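Formate dehydrogenase subunit beta (Desulfovibrio gigas, PDB 1H0H) serves as the electron-transfer subunit of a periplasmic formate dehydrogenase, carrying three [4Fe-4S] clusters that relay the electrons taken from formate. Local coordinates at residues B[154-158]-B[159-163]; B[5-8]-B[9-12]; B[13-16]-B[17-20]. All blocks are in the same frame, centred on the assembly; numbering follows the deposited sequence.

All three contacts close round the same [4Fe-4S] cluster, cluster 1, and together supply its four cysteine ligands: Cys11 from contact 2, Cys14 and Cys17 from contact 3, and Cys156 from contact 1. Contacts 2 and 3 adjoin in sequence and carry the Cys-x-x-Cys-x-x-Cys run, whereas the fourth ligand comes from far along the chain, as in bacterial-type ferredoxins. Contacts 1 and 2, with centres about 8 Å apart, are tied by Ala160 O to Asp7 N at 2.8 Å, where strands 161-163 and 2-7 pair. Contact 1 meets contact 3, centres about 10 Å apart, through Pro157 CD on Cys14 SG at 3.7 Å.

Contact 1: residues B[154-158]-B[159-163]. With SF4 (iron/sulfur cluster), chain L.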
loop_
_atom_site.group_PDB
_atom_site.type_symbol
_atom_site.label_atom_id
_atom_site.label_comp_id
_atom_site.label_asym_id
_atom_site.label_seq_id
_atom_site.Cartn_x
_atom_site.Cartn_y
_atom_site.Cartn_z
ATOM N N THR B 154 -24.287 -4.669 0.099
ATOM C CA THR B 154 -23.269 -5.353 -0.677
ATOM C C THR B 154 -21.888 -4.703 -0.494
ATOM O O THR B 154 -20.858 -5.392 -0.404
ATOM C CB THR B 154 -23.682 -5.313 -2.153
ATOM O OG1 THR B 154 -24.920 -6.031 -2.308
ATOM C CG2 THR B 154 -22.714 -6.103 -3.035
ATOM N N SER B 155 -21.868 -3.382 -0.442
ATOM C CA SER B 155 -20.604 -2.672 -0.365
ATOM C C SER B 155 -19.884 -2.796 0.991
ATOM O O SER B 155 -18.682 -2.636 1.069
ATOM C CB SER B 155 -20.785 -1.179 -0.700
ATOM O OG SER B 155 -19.509 -0.623 -1.061
ATOM N N CYS B 156 -20.634 -3.070 2.047
ATOM C CA CYS B 156 -20.088 -2.933 3.394
ATOM C C CYS B 156 -19.107 -4.017 3.711
ATOM O O CYS B 156 -19.428 -5.179 3.583
ATOM C CB CYS B 156 -21.226 -2.903 4.405
ATOM S SG CYS B 156 -20.674 -2.720 6.115
ATOM N N PRO B 157 -17.885 -3.661 4.084
ATOM C CA PRO B 157 -16.888 -4.689 4.359
ATOM C C PRO B 157 -16.964 -5.378 5.734
ATOM O O PRO B 157 -16.498 -6.487 5.838
ATOM C CB PRO B 157 -15.575 -3.922 4.233
ATOM C CG PRO B 157 -15.913 -2.553 4.618
ATOM C CD PRO B 157 -17.340 -2.301 4.217
ATOM N N THR B 158 -17.526 -4.750 6.754
ATOM C CA THR B 158 -17.435 -5.323 8.114
ATOM C C THR B 158 -18.660 -6.016 8.636
ATOM O O THR B 158 -18.694 -6.414 9.789
ATOM C CB THR B 158 -17.159 -4.222 9.080
ATOM O OG1 THR B 158 -18.172 -3.223 8.901
ATOM C CG2 THR B 158 -15.860 -3.503 8.688
ATOM N N GLY B 159 -19.675 -6.141 7.810
ATOM C CA GLY B 159 -20.886 -6.775 8.274
ATOM C C GLY B 159 -21.691 -5.817 9.124
ATOM O O GLY B 159 -22.573 -6.248 9.846
ATOM N N ALA B 160 -21.362 -4.531 9.088
ATOM C CA ALA B 160 -22.195 -3.557 9.797
ATOM C C ALA B 160 -23.591 -3.520 9.153
ATOM O O ALA B 160 -24.615 -3.449 9.847
ATOM C CB ALA B 160 -21.562 -2.204 9.769
ATOM N N MET B 161 -23.635 -3.563 7.826
ATOM C CA MET B 161 -24.915 -3.545 7.105
ATOM C C MET B 161 -25.350 -4.966 6.850
ATOM O O MET B 161 -24.555 -5.786 6.400
ATOM C CB MET B 161 -24.805 -2.825 5.751
ATOM C CG MET B 161 -24.526 -1.334 5.807
ATOM S SD MET B 161 -25.842 -0.402 6.631
ATOM C CE MET B 161 -27.304 -0.774 5.537
ATOM N N ASN B 162 -26.618 -5.255 7.136
ATOM C CA ASN B 162 -27.197 -6.566 6.870
ATOM C C ASN B 162 -28.593 -6.367 6.335
ATOM O O ASN B 162 -29.271 -5.441 6.738
ATOM C CB ASN B 162 -27.269 -7.382 8.150
ATOM C CG ASN B 162 -25.921 -7.533 8.805
ATOM O OD1 ASN B 162 -25.232 -8.512 8.555
ATOM N ND2 ASN B 162 -25.532 -6.565 9.645
ATOM N N PHE B 163 -29.039 -7.270 5.474
ATOM C CA PHE B 163 -30.354 -7.186 4.855
ATOM C C PHE B 163 -30.984 -8.557 4.736
ATOM O O PHE B 163 -30.291 -9.567 4.506
ATOM C CB PHE B 163 -30.234 -6.568 3.456
ATOM C CG PHE B 163 -31.508 -6.602 2.652
ATOM C CD1 PHE B 163 -32.428 -5.571 2.738
ATOM C CD2 PHE B 163 -31.777 -7.651 1.786
ATOM C CE1 PHE B 163 -33.598 -5.590 1.991
ATOM C CE2 PHE B 163 -32.942 -7.670 1.041
ATOM C CZ PHE B 163 -33.846 -6.637 1.137
HETATM FE FE1 SF4 L . -20.239 -0.547 6.252
HETATM FE FE2 SF4 L . -21.000 1.984 5.414
HETATM FE FE3 SF4 L . -19.825 1.656 7.888
HETATM FE FE4 SF4 L . -18.306 1.266 5.526
HETATM S S1 SF4 L . -19.235 3.195 6.244
HETATM S S2 SF4 L . -18.330 -0.050 7.466
HETATM S S3 SF4 L . -19.979 0.431 4.160
HETATM S S4 SF4 L . -21.898 0.788 7.143
#
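Cys156 turns its side chain into the bend made by Gly159, Ala160 and Met161. Its CB meets both Met161 CB, at 3.8 Å, and the cluster sulfide S3, at 3.6 Å. With SG anti to the backbone N (chi1 -179°), the thiolate reaches the cluster and binds FE1 at 2.2 Å. The same sulfur accepts the backbone N-H of Met161 at 3.5 Å with an N-H...S angle of 157°, and the methyl CB of Ala160 lies 3.8 Å from SG. Beyond the sulfur, the neighbours line the cluster's sulfides: Met161, bent at chi2 and chi3, lays its CG 3.6 Å from S4, while Pro157 sets CD near S3. Thr158 tucks OG1 close to its own main chain (chi1 54°), from where it lies 3.5 Å from S2 and takes a weak, 3.5 Å bond from Ala160 N. The methyl of Ala160 is small enough to touch this hydroxyl as well as the cysteine sulfur. Gly159 makes the turn with positive phi, a conformation open to glycine because it has no side chain. At the outer end Asn162 ND2 donates to Gly159 O, and also to Phe5 O of strand 2-7, bracing the exit into strand 161-163. The buried thiolate of this Cys-Pro segment thus both binds iron and accepts an N-H, a type of bond expected to stabilise the reduced cluster and probably to raise its potential.

Contact 2: residues B[5-8]-B[9-12]; sequences FVDT and TRCT. With SF4 (iron/sulfur cluster), chain L.
Asp7 and Thr9 meet through one carboxylate oxygen. Asp7 OD1 accepts both the hydroxyl of Thr9, OG1 at 2.6 Å, and its backbone N at 3.0 Å. Both donors come from the same face of the carboxylate, the hydroxyl on the syn side and 29° out of plane, the N-H from farther above it. The first torsions make this double grip possible: Asp7 swings CG to the far side from its N (chi1 -177°), and Thr9 turns OG1 in beside its own N-H (chi1 72°). A carboxylate short enough to reach two residues ahead and a threonine with its hydroxyl close to the main chain are well matched here.

Backbone bonds build the turn beneath. Arg10 N donates to Asp7 O at 3.0 Å, which with the bond from Thr9 N to OD1, an Asx turn, completes an Asx motif. Cys11 N follows with a bond to Thr8 O at 3.2 Å, so that a short 3-10 turn leaves strand 2-7.

Van der Waals contact comes from Arg10, whose CG lies 3.5 Å from Asp7 OD2.

Charge acts at both ends. Arg176 of helix 166-180 forms a salt bridge with Asp7 OD2 through NE, and its NH2 hydrogen-bonds Thr9 OG1. Arg10 donates NE to Thr158 O, and its NH1 forms a salt bridge to an acidic side chain of the partner subunit.

Metal coordination ends the segment, with Cys11 SG on FE3 at 2.2 Å and Thr12 N 3.4 Å from the sulfide S2. Arg176 probably keeps the carboxylate ionised; the turn that delivers Cys11 is therefore pinned by charge as well as by backbone bonds.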
loop_
_atom_site.group_PDB
_atom_site.type_symbol
_atom_site.label_atom_id
_atom_site.label_comp_id
_atom_site.label_asym_id
_atom_site.label_seq_id
_atom_site.Cartn_x
_atom_site.Cartn_y
_atom_site.Cartn_z
ATOM N N PHE B 5 -30.476 -4.808 9.421
ATOM C CA PHE B 5 -29.918 -4.640 10.740
ATOM C C PHE B 5 -28.602 -3.884 10.525
ATOM O O PHE B 5 -27.727 -4.363 9.819
ATOM C CB PHE B 5 -29.653 -5.960 11.455
ATOM C CG PHE B 5 -28.809 -5.804 12.700
ATOM C CD1 PHE B 5 -29.107 -4.823 13.636
ATOM C CD2 PHE B 5 -27.699 -6.603 12.909
ATOM C CE1 PHE B 5 -28.327 -4.664 14.798
ATOM C CE2 PHE B 5 -26.908 -6.444 14.053
ATOM C CZ PHE B 5 -27.239 -5.466 15.001
ATOM N N VAL B 6 -28.486 -2.698 11.109
ATOM C CA VAL B 6 -27.251 -1.927 11.001
ATOM C C VAL B 6 -26.521 -1.941 12.343
ATOM O O VAL B 6 -26.978 -1.355 13.326
ATOM C CB VAL B 6 -27.543 -0.480 10.577
ATOM C CG1 VAL B 6 -26.246 0.263 10.291
ATOM C CG2 VAL B 6 -28.499 -0.436 9.359
ATOM N N ASP B 7 -25.392 -2.634 12.399
ATOM C CA ASP B 7 -24.644 -2.730 13.636
ATOM C C ASP B 7 -23.566 -1.660 13.612
ATOM O O ASP B 7 -22.503 -1.892 13.042
ATOM C CB ASP B 7 -24.034 -4.128 13.753
ATOM C CG ASP B 7 -23.293 -4.343 15.039
ATOM O OD1 ASP B 7 -23.143 -3.387 15.827
ATOM O OD2 ASP B 7 -22.810 -5.452 15.345
ATOM N N THR B 8 -23.838 -0.486 14.199
ATOM C CA THR B 8 -22.851 0.605 14.195
ATOM C C THR B 8 -21.559 0.231 14.907
ATOM O O THR B 8 -20.505 0.834 14.654
ATOM C CB THR B 8 -23.410 1.913 14.809
ATOM O OG1 THR B 8 -23.659 1.717 16.208
ATOM C CG2 THR B 8 -24.766 2.285 14.202
ATOM N N THR B 9 -21.592 -0.788 15.756
ATOM C CA THR B 9 -20.360 -1.137 16.447
ATOM C C THR B 9 -19.341 -1.765 15.488
ATOM O O THR B 9 -18.187 -1.922 15.845
ATOM C CB THR B 9 -20.576 -2.076 17.655
ATOM O OG1 THR B 9 -20.924 -3.410 17.213
ATOM C CG2 THR B 9 -21.735 -1.611 18.520
ATOM N N ARG B 10 -19.781 -2.151 14.294
ATOM C CA ARG B 10 -18.854 -2.721 13.319
ATOM C C ARG B 10 -18.482 -1.764 12.180
ATOM O O ARG B 10 -17.661 -2.118 11.335
ATOM C CB ARG B 10 -19.411 -4.015 12.713
ATOM C CG ARG B 10 -19.732 -5.097 13.722
ATOM C CD ARG B 10 -20.221 -6.370 13.083
ATOM N NE ARG B 10 -19.179 -7.042 12.317
ATOM C CZ ARG B 10 -18.425 -8.005 12.833
ATOM N NH1 ARG B 10 -18.625 -8.351 14.099
ATOM N NH2 ARG B 10 -17.481 -8.620 12.101
ATOM N N CYS B 11 -19.057 -0.570 12.151
ATOM C CA CYS B 11 -18.803 0.381 11.054
ATOM C C CYS B 11 -17.464 1.094 11.214
ATOM O O CYS B 11 -17.145 1.616 12.274
ATOM C CB CYS B 11 -19.959 1.405 10.993
ATOM S SG CYS B 11 -19.786 2.761 9.806
ATOM N N THR B 12 -16.677 1.134 10.156
ATOM C CA THR B 12 -15.401 1.823 10.213
ATOM C C THR B 12 -15.479 3.173 9.516
ATOM O O THR B 12 -14.464 3.843 9.358
ATOM C CB THR B 12 -14.315 0.975 9.561
ATOM O OG1 THR B 12 -14.783 0.554 8.275
ATOM C CG2 THR B 12 -14.079 -0.305 10.351
HETATM FE FE1 SF4 L . -20.239 -0.547 6.252
HETATM FE FE2 SF4 L . -21.000 1.984 5.414
HETATM FE FE3 SF4 L . -19.825 1.656 7.888
HETATM FE FE4 SF4 L . -18.306 1.266 5.526
HETATM S S1 SF4 L . -19.235 3.195 6.244
HETATM S S2 SF4 L . -18.330 -0.050 7.466
HETATM S S3 SF4 L . -19.979 0.431 4.160
HETATM S S4 SF4 L . -21.898 0.788 7.143
#

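Contact 3: residues B[13-16]-B[17-20]. With SF4 (iron/sulfur cluster), chain L.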
loop_
_atom_site.group_PDB
_atom_site.type_symbol
_atom_site.label_atom_id
_atom_site.label_comp_id
_atom_site.label_asym_id
_atom_site.label_seq_id
_atom_site.Cartn_x
_atom_site.Cartn_y
_atom_site.Cartn_z
ATOM N N ALA B 13 -16.681 3.556 9.102
ATOM C CA ALA B 13 -16.877 4.799 8.374
ATOM C C ALA B 13 -16.007 4.820 7.099
ATOM O O ALA B 13 -15.462 5.858 6.703
ATOM C CB ALA B 13 -16.626 6.016 9.285
ATOM N N CYS B 14 -15.897 3.653 6.458
ATOM C CA CYS B 14 -15.133 3.532 5.210
ATOM C C CYS B 14 -15.838 4.319 4.090
ATOM O O CYS B 14 -15.262 4.606 3.044
ATOM C CB CYS B 14 -14.996 2.042 4.839
ATOM S SG CYS B 14 -16.415 1.239 4.094
ATOM N N ARG B 15 -17.093 4.682 4.340
ATOM C CA ARG B 15 -17.923 5.401 3.361
ATOM C C ARG B 15 -18.205 4.657 2.035
ATOM O O ARG B 15 -18.693 5.215 1.049
ATOM C CB ARG B 15 -17.524 6.873 3.228
ATOM C CG ARG B 15 -18.015 7.657 4.457
ATOM C CD ARG B 15 -18.019 9.164 4.279
ATOM N NE ARG B 15 -16.681 9.700 4.478
ATOM C CZ ARG B 15 -16.439 10.942 4.818
ATOM N NH1 ARG B 15 -17.470 11.795 4.983
ATOM N NH2 ARG B 15 -15.178 11.346 4.978
ATOM N N GLY B 16 -17.925 3.364 2.023
ATOM C CA GLY B 16 -18.314 2.539 0.886
ATOM C C GLY B 16 -19.830 2.604 0.591
ATOM O O GLY B 16 -20.221 2.757 -0.564
ATOM N N CYS B 17 -20.663 2.499 1.632
ATOM C CA CYS B 17 -22.119 2.550 1.470
ATOM C C CYS B 17 -22.590 3.898 0.888
ATOM O O CYS B 17 -23.460 3.938 -0.003
ATOM C CB CYS B 17 -22.838 2.289 2.821
ATOM S SG CYS B 17 -22.300 3.368 4.171
ATOM N N GLN B 18 -22.032 4.987 1.400
ATOM C CA GLN B 18 -22.418 6.331 0.954
ATOM C C GLN B 18 -22.178 6.476 -0.532
ATOM O O GLN B 18 -23.074 6.887 -1.268
ATOM C CB GLN B 18 -21.672 7.414 1.752
ATOM C CG GLN B 18 -22.000 8.843 1.385
ATOM C CD GLN B 18 -21.396 9.857 2.344
ATOM O OE1 GLN B 18 -21.506 9.734 3.573
ATOM N NE2 GLN B 18 -20.752 10.845 1.786
ATOM N N VAL B 19 -20.980 6.106 -0.967
ATOM C CA VAL B 19 -20.624 6.144 -2.389
ATOM C C VAL B 19 -21.425 5.117 -3.203
ATOM O O VAL B 19 -21.973 5.436 -4.260
ATOM C CB VAL B 19 -19.112 5.974 -2.580
ATOM C CG1 VAL B 19 -18.730 5.928 -4.051
ATOM C CG2 VAL B 19 -18.400 7.160 -1.897
ATOM N N ALA B 20 -21.550 3.915 -2.679
ATOM C CA ALA B 20 -22.215 2.846 -3.408
ATOM C C ALA B 20 -23.662 3.205 -3.737
ATOM O O ALA B 20 -24.128 2.899 -4.837
ATOM C CB ALA B 20 -22.160 1.502 -2.619
HETATM FE FE1 SF4 L . -20.239 -0.547 6.252
HETATM FE FE2 SF4 L . -21.000 1.984 5.414
HETATM FE FE3 SF4 L . -19.825 1.656 7.888
HETATM FE FE4 SF4 L . -18.306 1.266 5.526
HETATM S S1 SF4 L . -19.235 3.195 6.244
HETATM S S2 SF4 L . -18.330 -0.050 7.466
HETATM S S3 SF4 L . -19.979 0.431 4.160
HETATM S S4 SF4 L . -21.898 0.788 7.143
HETATM O O HOH W 1 -20.344 11.370 5.463
#
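Arg15 and Gln18 run side by side, with Arg15 CD 3.6 Å from Gln18 OE1, next to the paired ligands Cys14 and Cys17. Nearest the cluster, Cys14 SG binds FE4 at 2.4 Å and Cys17 SG binds FE2 at 2.3 Å, and in both residues the sulfur swings in over its own main chain. Arg15 N approaches the sulfide S1 to 3.2 Å.

One shell out, the first turn of the helix carries Cys17, while Cys14 in the loop before it is tied through the N-H of Gly16, whose N lies 3.3 Å from Cys14 SG. Val19 N donates to Arg15 O at an almost straight 175°, and Ala20 N to Gly16 O at 2.8 Å. Arg15 is the N-cap and has positive phi.

Farther out, a water accepts from Arg15 NH1 and probably links it to Gln18 OE1, their guanidinium and amide planes 83° apart. Gln18 is held further by Asn40 O and Val52 N; Arg15 NH1 also bonds His38 O, while its NE and NH2 are in salt bridges to the partner subunit. Helix 16-25 thus starts at the cluster, with Val52 of strand 51-59 against Cys17, and Ala20 bringing only a methyl to the face where Ser155 of helix 151-155 packs.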